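Local atomic coordinates of putatuve endo-xylanase (Clostridium stercorarium, PDB entry 1O8P), a protein that probably binds xylan and cellulose chains through a family 6 carbohydrate-binding module, helping a putative xylan-cutting enzyme to stay on its substrate. Residues P40-I44 against G55-Y61; D72-V77 against T121-A126; R92-P96 against K129-L133. All blocks are in the same frame, centred on the assembly; numbering follows the deposited sequence.

Interaction 1: P40-I44 against G55-Y61; sequences PNLQI and GYIENGY
Q43 and G55 face each other as an antiparallel hydrogen-bonded pair, CA to CA 5.5 Å, at the open end of the small hairpin made by strands 43-46 and 52-55. G55 N donates a hydrogen bond to Q43 O at 2.9 Å, and Q43 N returns the bond to G55 O. Beyond this pair Y56 takes a left-handed backbone conformation and the strand pairing ends.

The Q43 side chain runs along the ring of Y56 in the same direction, NE2 coming to 3.3 Å from Y56 CD2, with amide and ring planes turned 70° apart. N41 O sits at the edge of that ring, in its plane, and is 3.2 Å from Y56 CB.

Y61 reaches P40-I44 from further along. A type II turn from E58 to Y61 folds the chain back, and with chi1 at -76°, CG anti to the carbonyl carbon, the ring covers its own turn, E58 N lying over its centre. Its OH accepts a bond from N41 N at 3.1 Å, the N-H angle 152°. Nearby, L42 CD1 touches both I57 CG1, at 3.8 Å, and Y61 CD2, at 3.9 Å, and the P40 ring rests by the phenol end.

The contact thus ties the base of the hairpin to the loop leading into strand 62-69. L42 also touches Y34, Y56 meets the ring of F45 edge-to-face, and the backbones of G60 and Y61 bond to F135 at the end of strand 128-135.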
loop_
_atom_site.group_PDB
_atom_site.type_symbol
_atom_site.label_atom_id
_atom_site.label_comp_id
_atom_site.label_asym_id
_atom_site.label_seq_id
_atom_site.Cartn_x
_atom_site.Cartn_y
_atom_site.Cartn_z
ATOM N N PRO A 40 5.311 -12.529 9.977
ATOM C CA PRO A 40 6.370 -13.551 9.870
ATOM C C PRO A 40 6.524 -14.134 8.479
ATOM O O PRO A 40 7.672 -14.361 8.073
ATOM C CB PRO A 40 5.915 -14.665 10.842
ATOM C CG PRO A 40 4.449 -14.327 11.196
ATOM C CD PRO A 40 4.417 -12.776 11.126
ATOM N N ASN A 41 5.405 -14.330 7.767
ATOM C CA ASN A 41 5.381 -14.997 6.466
ATOM C C ASN A 41 5.582 -14.102 5.259
ATOM O O ASN A 41 5.738 -14.615 4.156
ATOM C CB ASN A 41 4.043 -15.703 6.267
ATOM C CG ASN A 41 3.841 -16.880 7.226
ATOM O OD1 ASN A 41 4.746 -17.246 7.971
ATOM N ND2 ASN A 41 2.655 -17.475 7.194
ATOM N N LEU A 42 5.541 -12.781 5.457
ATOM C CA LEU A 42 5.473 -11.833 4.359
ATOM C C LEU A 42 6.631 -12.089 3.421
ATOM O O LEU A 42 7.740 -12.304 3.879
ATOM C CB LEU A 42 5.511 -10.379 4.861
ATOM C CG LEU A 42 4.847 -9.341 3.935
ATOM C CD1 LEU A 42 4.082 -8.269 4.705
ATOM C CD2 LEU A 42 5.929 -8.685 3.109
ATOM N N GLN A 43 6.364 -12.053 2.119
ATOM C CA GLN A 43 7.412 -12.322 1.096
ATOM C C GLN A 43 7.276 -11.462 -0.129
ATOM O O GLN A 43 6.194 -10.974 -0.399
ATOM C CB GLN A 43 7.317 -13.772 0.638
ATOM C CG GLN A 43 8.404 -14.601 1.204
ATOM C CD GLN A 43 8.028 -16.027 1.140
ATOM O OE1 GLN A 43 7.918 -16.599 0.037
ATOM N NE2 GLN A 43 7.795 -16.624 2.302
ATOM N N ILE A 44 8.352 -11.342 -0.912
ATOM C CA ILE A 44 8.285 -10.654 -2.191
ATOM C C ILE A 44 8.349 -11.701 -3.287
ATOM O O ILE A 44 9.228 -12.574 -3.268
ATOM C CB ILE A 44 9.437 -9.618 -2.297
ATOM C CG1 ILE A 44 9.374 -8.628 -1.112
ATOM C CG2 ILE A 44 9.450 -8.944 -3.665
ATOM C CD1 ILE A 44 10.677 -7.885 -0.796
ATOM N N GLY A 55 3.348 -10.513 -0.929
ATOM C CA GLY A 55 2.341 -11.555 -0.758
ATOM C C GLY A 55 2.617 -12.364 0.528
ATOM O O GLY A 55 3.454 -11.932 1.333
ATOM N N TYR A 56 1.955 -13.537 0.678
ATOM C CA TYR A 56 1.905 -14.364 1.898
ATOM C C TYR A 56 1.487 -13.480 3.057
ATOM O O TYR A 56 1.994 -13.597 4.177
ATOM C CB TYR A 56 3.209 -15.138 2.205
ATOM C CG TYR A 56 3.521 -16.387 1.375
ATOM C CD1 TYR A 56 2.724 -16.783 0.285
ATOM C CD2 TYR A 56 4.651 -17.152 1.661
ATOM C CE1 TYR A 56 3.043 -17.923 -0.488
ATOM C CE2 TYR A 56 4.989 -18.273 0.915
ATOM C CZ TYR A 56 4.191 -18.675 -0.169
ATOM O OH TYR A 56 4.558 -19.796 -0.920
ATOM N N ILE A 57 0.549 -12.574 2.769
ATOM C CA ILE A 57 -0.004 -11.621 3.748
ATOM C C ILE A 57 -1.196 -12.228 4.497
ATOM O O ILE A 57 -1.965 -13.001 3.935
ATOM C CB ILE A 57 -0.356 -10.268 3.048
ATOM C CG1 ILE A 57 0.915 -9.409 2.860
ATOM C CG2 ILE A 57 -1.491 -9.505 3.759
ATOM C CD1 ILE A 57 0.744 -8.317 1.827
ATOM N N GLU A 58 -1.309 -11.900 5.774
ATOM C CA GLU A 58 -2.414 -12.343 6.608
ATOM C C GLU A 58 -3.046 -11.166 7.339
ATOM O O GLU A 58 -2.457 -10.095 7.419
ATOM C CB GLU A 58 -1.899 -13.353 7.644
ATOM C CG GLU A 58 -1.362 -14.660 7.065
ATOM C CD GLU A 58 -2.383 -15.511 6.295
ATOM O OE1 GLU A 58 -3.628 -15.326 6.412
ATOM O OE2 GLU A 58 -1.931 -16.419 5.556
ATOM N N ASN A 59 -4.251 -11.373 7.883
ATOM C CA ASN A 59 -4.849 -10.447 8.853
ATOM C C ASN A 59 -3.851 -9.991 9.935
ATOM O O ASN A 59 -3.198 -10.819 10.586
ATOM C CB ASN A 59 -6.089 -11.091 9.522
ATOM C CG ASN A 59 -6.804 -10.134 10.419
ATOM O OD1 ASN A 59 -6.861 -8.970 10.105
ATOM N ND2 ASN A 59 -7.328 -10.601 11.553
ATOM N N GLY A 60 -3.751 -8.678 10.124
ATOM C CA GLY A 60 -2.874 -8.062 11.090
ATOM C C GLY A 60 -1.492 -7.706 10.562
ATOM O O GLY A 60 -0.740 -6.985 11.245
ATOM N N TYR A 61 -1.134 -8.204 9.375
ATOM C CA TYR A 61 0.156 -7.799 8.734
ATOM C C TYR A 61 0.163 -6.329 8.321
ATOM O O TYR A 61 -0.887 -5.710 8.183
ATOM C CB TYR A 61 0.453 -8.611 7.484
ATOM C CG TYR A 61 0.947 -10.010 7.713
ATOM C CD1 TYR A 61 0.584 -10.738 8.854
ATOM C CD2 TYR A 61 1.767 -10.622 6.752
ATOM C CE1 TYR A 61 1.046 -12.051 9.053
ATOM C CE2 TYR A 61 2.261 -11.916 6.927
ATOM C CZ TYR A 61 1.896 -12.627 8.072
ATOM O OH TYR A 61 2.344 -13.902 8.193
#

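Interaction 2: D72-V77 against T121-A126; sequences DGATSV and TISNTA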
loop_
_atom_site.group_PDB
_atom_site.type_symbol
_atom_site.label_atom_id
_atom_site.label_comp_id
_atom_site.label_asym_id
_atom_site.label_seq_id
_atom_site.Cartn_x
_atom_site.Cartn_y
_atom_site.Cartn_z
ATOM N N ASP A 72 1.683 19.510 -1.271
ATOM C CA ASP A 72 0.614 20.324 -0.715
ATOM C C ASP A 72 -0.729 19.596 -0.606
ATOM O O ASP A 72 -1.740 20.219 -0.395
ATOM C CB ASP A 72 0.494 21.678 -1.411
ATOM C CG ASP A 72 0.284 21.558 -2.911
ATOM O OD1 ASP A 72 -0.148 20.488 -3.403
ATOM O OD2 ASP A 72 0.538 22.504 -3.690
ATOM N N GLY A 73 -0.734 18.270 -0.711
ATOM C CA GLY A 73 -1.945 17.514 -0.430
ATOM C C GLY A 73 -2.188 16.396 -1.413
ATOM O O GLY A 73 -1.988 16.580 -2.622
ATOM N N ALA A 74 -2.596 15.237 -0.900
ATOM C CA ALA A 74 -3.218 14.163 -1.690
ATOM C C ALA A 74 -4.570 13.792 -1.056
ATOM O O ALA A 74 -4.728 13.868 0.165
ATOM C CB ALA A 74 -2.325 12.951 -1.803
ATOM N N THR A 75 -5.534 13.406 -1.885
ATOM C CA THR A 75 -6.890 13.131 -1.399
ATOM C C THR A 75 -7.345 11.755 -1.868
ATOM O O THR A 75 -8.465 11.354 -1.599
ATOM C CB THR A 75 -7.890 14.192 -1.939
ATOM O OG1 THR A 75 -7.612 14.385 -3.335
ATOM C CG2 THR A 75 -7.624 15.572 -1.359
ATOM N N SER A 76 -6.493 11.019 -2.562
ATOM C CA SER A 76 -6.887 9.686 -2.995
ATOM C C SER A 76 -5.681 8.751 -3.106
ATOM O O SER A 76 -4.551 9.217 -3.248
ATOM C CB SER A 76 -7.741 9.796 -4.281
ATOM O OG SER A 76 -7.301 8.992 -5.328
ATOM N N VAL A 77 -5.933 7.445 -2.998
ATOM C CA VAL A 77 -4.889 6.417 -3.095
ATOM C C VAL A 77 -5.379 5.347 -4.047
ATOM O O VAL A 77 -6.591 5.092 -4.105
ATOM C CB VAL A 77 -4.522 5.771 -1.746
ATOM C CG1 VAL A 77 -5.750 5.084 -1.047
ATOM C CG2 VAL A 77 -3.355 4.776 -1.917
ATOM N N THR A 121 -10.657 7.228 -1.413
ATOM C CA THR A 121 -10.317 8.567 -0.939
ATOM C C THR A 121 -9.569 8.448 0.420
ATOM O O THR A 121 -9.721 7.470 1.149
ATOM C CB THR A 121 -11.543 9.465 -0.776
ATOM O OG1 THR A 121 -12.289 8.991 0.355
ATOM C CG2 THR A 121 -12.537 9.314 -1.967
ATOM N N ILE A 122 -8.806 9.482 0.742
ATOM C CA ILE A 122 -8.109 9.600 2.010
ATOM C C ILE A 122 -8.310 11.023 2.509
ATOM O O ILE A 122 -8.508 11.927 1.696
ATOM C CB ILE A 122 -6.554 9.211 1.874
ATOM C CG1 ILE A 122 -5.784 10.019 0.817
ATOM C CG2 ILE A 122 -6.377 7.738 1.580
ATOM C CD1 ILE A 122 -4.274 10.273 1.183
ATOM N N SER A 123 -8.335 11.209 3.841
ATOM C CA SER A 123 -8.194 12.536 4.451
ATOM C C SER A 123 -7.029 13.221 3.778
ATOM O O SER A 123 -5.973 12.590 3.563
ATOM C CB SER A 123 -7.837 12.455 5.926
ATOM O OG SER A 123 -8.761 11.682 6.636
ATOM N N ASN A 124 -7.230 14.501 3.460
ATOM C CA ASN A 124 -6.206 15.320 2.870
ATOM C C ASN A 124 -4.944 15.255 3.712
ATOM O O ASN A 124 -4.978 15.633 4.872
ATOM C CB ASN A 124 -6.671 16.783 2.768
ATOM C CG ASN A 124 -5.634 17.673 2.034
ATOM O OD1 ASN A 124 -5.174 17.335 0.949
ATOM N ND2 ASN A 124 -5.248 18.790 2.653
ATOM N N THR A 125 -3.846 14.808 3.103
ATOM C CA THR A 125 -2.567 14.603 3.762
ATOM C C THR A 125 -1.509 15.385 2.976
ATOM O O THR A 125 -1.432 15.262 1.759
ATOM C CB THR A 125 -2.268 13.075 3.693
ATOM O OG1 THR A 125 -3.338 12.379 4.340
ATOM C CG2 THR A 125 -0.988 12.657 4.463
ATOM N N ALA A 126 -0.689 16.148 3.687
ATOM C CA ALA A 126 0.327 17.020 3.103
ATOM C C ALA A 126 1.678 16.852 3.823
ATOM O O ALA A 126 1.746 16.254 4.892
ATOM C CB ALA A 126 -0.137 18.491 3.179
HETATM O O HOH W 1 -3.105 20.642 1.794
#
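I122 holds CG1 between its backbone N and carbonyl carbon, chi1 56°, which lays that carbon against the T75-S76 peptide, 3.6 Å from S76 N, and carries CD1 on toward A74. The CG2 branch is left to meet V77 CG1 at 3.8 Å, the two side chains crossing at about a right angle. At the other end N124 turns CG away from its own N, chi1 -175°; OD1 then lies 3.5 Å from G73 CA, where the glycine offers no side chain to obstruct it. N124 ND2 donates to a water at 3.0 Å, and the same water donates to D72 O at 2.6 Å, bridging the two segments.

Between these groups the backbones pair unevenly. A74 N bonds to T125 O at 2.9 Å and A74 O takes T125 N in return, yet the next bond runs from I122 N to T75 O at 3.0 Å. T125 OG1 bonds back to S123 O within the bulging strand.

The register slips by two between A74 and S76, a beta bulge on the edge strand 116-125. T75 and S76 also both face S147, a classic bulge on the other flank, within the four-stranded antiparallel sheet of the module's beta-sandwich.

Interaction 3: R92-P96 against K129-L133; sequences RLGSP and KDIVL
G94 N to D130 O, 2.8 Å and nearly straight, is the shortest hydrogen bond between the two segments. It continues a regular antiparallel pairing: R92 N donates to V132 O at 2.9 Å, V132 N returns the bond to R92 O, and I131 CA sends a C-H to R92 O at 3.5 Å. Just past L93 the chain turns sharply. S95 N bonds to L93 O at 2.8 Å across G94, whose phi of 84° and psi of -58° make this a classic gamma turn.

The turn folds back over V132, which fills its inner side with both methyls. CG1 is anti to the backbone N, chi1 -175°, and lies 3.8 Å from P96 N, the proline ring beside it; CG2 reaches S95 N at 3.6 Å. On the other face L93 turns CD2 onto the aliphatic start of K129, 3.9 Å from its CB, and toward I131 CD1 at 4.0 Å. R92 starts out on the V132 side, but its extended chain leads the guanidinium away, one face toward P96 O, and NH1 bonds to G98 O while NE bonds to Q90 OE1.

Strand 128-135 lies between strands 87-93 and 62-69 in the larger sheet. D130 links it to the latter through a salt bridge to K66 and a bond from N67 N, and I131 pairs by backbone with Y65. L93 and I131 both pack on L101 of strand 100-106, on the side turned away from V132.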
loop_
_atom_site.group_PDB
_atom_site.type_symbol
_atom_site.label_atom_id
_atom_site.label_comp_id
_atom_site.label_asym_id
_atom_site.label_seq_id
_atom_site.Cartn_x
_atom_site.Cartn_y
_atom_site.Cartn_z
ATOM N N ARG A 92 -2.549 4.295 6.948
ATOM C CA ARG A 92 -2.403 4.972 8.234
ATOM C C ARG A 92 -1.123 5.792 8.315
ATOM O O ARG A 92 -0.176 5.556 7.553
ATOM C CB ARG A 92 -2.353 3.958 9.377
ATOM C CG ARG A 92 -3.543 3.068 9.521
ATOM C CD ARG A 92 -3.618 2.585 10.889
ATOM N NE ARG A 92 -4.867 1.952 11.219
ATOM C CZ ARG A 92 -5.695 2.374 12.151
ATOM N NH1 ARG A 92 -5.446 3.470 12.847
ATOM N NH2 ARG A 92 -6.801 1.703 12.367
ATOM N N LEU A 93 -1.093 6.751 9.249
ATOM C CA LEU A 93 0.116 7.523 9.520
ATOM C C LEU A 93 0.987 6.900 10.638
ATOM O O LEU A 93 0.473 6.515 11.687
ATOM C CB LEU A 93 -0.257 8.924 9.942
ATOM C CG LEU A 93 -0.910 9.824 8.900
ATOM C CD1 LEU A 93 -1.165 11.173 9.538
ATOM C CD2 LEU A 93 -0.041 9.929 7.612
ATOM N N GLY A 94 2.299 6.793 10.403
ATOM C CA GLY A 94 3.232 6.595 11.510
ATOM C C GLY A 94 3.363 5.145 11.917
ATOM O O GLY A 94 4.449 4.600 11.842
ATOM N N SER A 95 2.261 4.516 12.295
ATOM C CA SER A 95 2.284 3.135 12.727
ATOM C C SER A 95 0.938 2.501 12.453
ATOM O O SER A 95 0.005 3.190 12.051
ATOM C CB SER A 95 2.626 3.060 14.235
ATOM O OG SER A 95 1.508 3.453 15.028
ATOM N N PRO A 96 0.824 1.186 12.655
ATOM C CA PRO A 96 -0.466 0.495 12.565
ATOM C C PRO A 96 -1.602 1.056 13.484
ATOM O O PRO A 96 -2.793 0.795 13.245
ATOM C CB PRO A 96 -0.113 -0.935 12.968
ATOM C CG PRO A 96 1.276 -1.062 12.644
ATOM C CD PRO A 96 1.930 0.244 12.934
ATOM N N LYS A 129 5.397 12.296 5.395
ATOM C CA LYS A 129 4.791 11.335 6.304
ATOM C C LYS A 129 5.337 9.919 6.153
ATOM O O LYS A 129 5.759 9.495 5.076
ATOM C CB LYS A 129 3.256 11.255 6.129
ATOM C CG LYS A 129 2.448 12.554 6.285
ATOM C CD LYS A 129 2.487 13.135 7.680
ATOM C CE LYS A 129 1.363 14.181 7.895
ATOM N NZ LYS A 129 1.895 15.610 7.650
ATOM N N ASP A 130 5.283 9.175 7.252
ATOM C CA ASP A 130 5.444 7.738 7.228
ATOM C C ASP A 130 4.116 7.070 7.011
ATOM O O ASP A 130 3.165 7.326 7.758
ATOM C CB ASP A 130 6.054 7.244 8.522
ATOM C CG ASP A 130 7.464 7.773 8.733
ATOM O OD1 ASP A 130 8.121 8.344 7.810
ATOM O OD2 ASP A 130 7.973 7.696 9.840
ATOM N N ILE A 131 4.053 6.211 5.992
ATOM C CA ILE A 131 2.796 5.537 5.621
ATOM C C ILE A 131 2.837 4.059 5.985
ATOM O O ILE A 131 3.808 3.343 5.702
ATOM C CB ILE A 131 2.447 5.702 4.095
ATOM C CG1 ILE A 131 2.137 7.159 3.777
ATOM C CG2 ILE A 131 1.164 4.869 3.711
ATOM C CD1 ILE A 131 0.789 7.686 4.420
ATOM N N VAL A 132 1.750 3.620 6.597
ATOM C CA VAL A 132 1.569 2.222 6.961
ATOM C C VAL A 132 0.357 1.613 6.256
ATOM O O VAL A 132 -0.723 2.168 6.306
ATOM C CB VAL A 132 1.443 2.091 8.521
ATOM C CG1 VAL A 132 1.384 0.628 8.947
ATOM C CG2 VAL A 132 2.626 2.844 9.178
ATOM N N LEU A 133 0.555 0.467 5.596
ATOM C CA LEU A 133 -0.553 -0.351 5.051
ATOM C C LEU A 133 -0.833 -1.516 6.031
ATOM O O LEU A 133 0.076 -2.260 6.368
ATOM C CB LEU A 133 -0.172 -0.905 3.664
ATOM C CG LEU A 133 0.294 0.138 2.636
ATOM C CD1 LEU A 133 0.660 -0.578 1.309
ATOM C CD2 LEU A 133 -0.824 1.214 2.414
#

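Interactions 2 and 3 are neighbours, their centres 13 Å apart: strand 74-82 runs on to 87-93 and strand 116-125 to 128-135, so their segments alternate along the chain. They meet where T125 CG2 packs on L93 CD2 at 4.3 Å, and K129 NZ bonds to A126 O; L101 lies against side chains of both. Interaction 1 is at the other end of the module, its centre 26 Å from that of interaction 2 and 17 Å from that of interaction 3. G55 is about 11 Å from the calcium ion, against about 14 Å for the V77 side chain of interaction 2; strand 52-55 also carries S52, which joins Q30, E32 and D142 in the metal site.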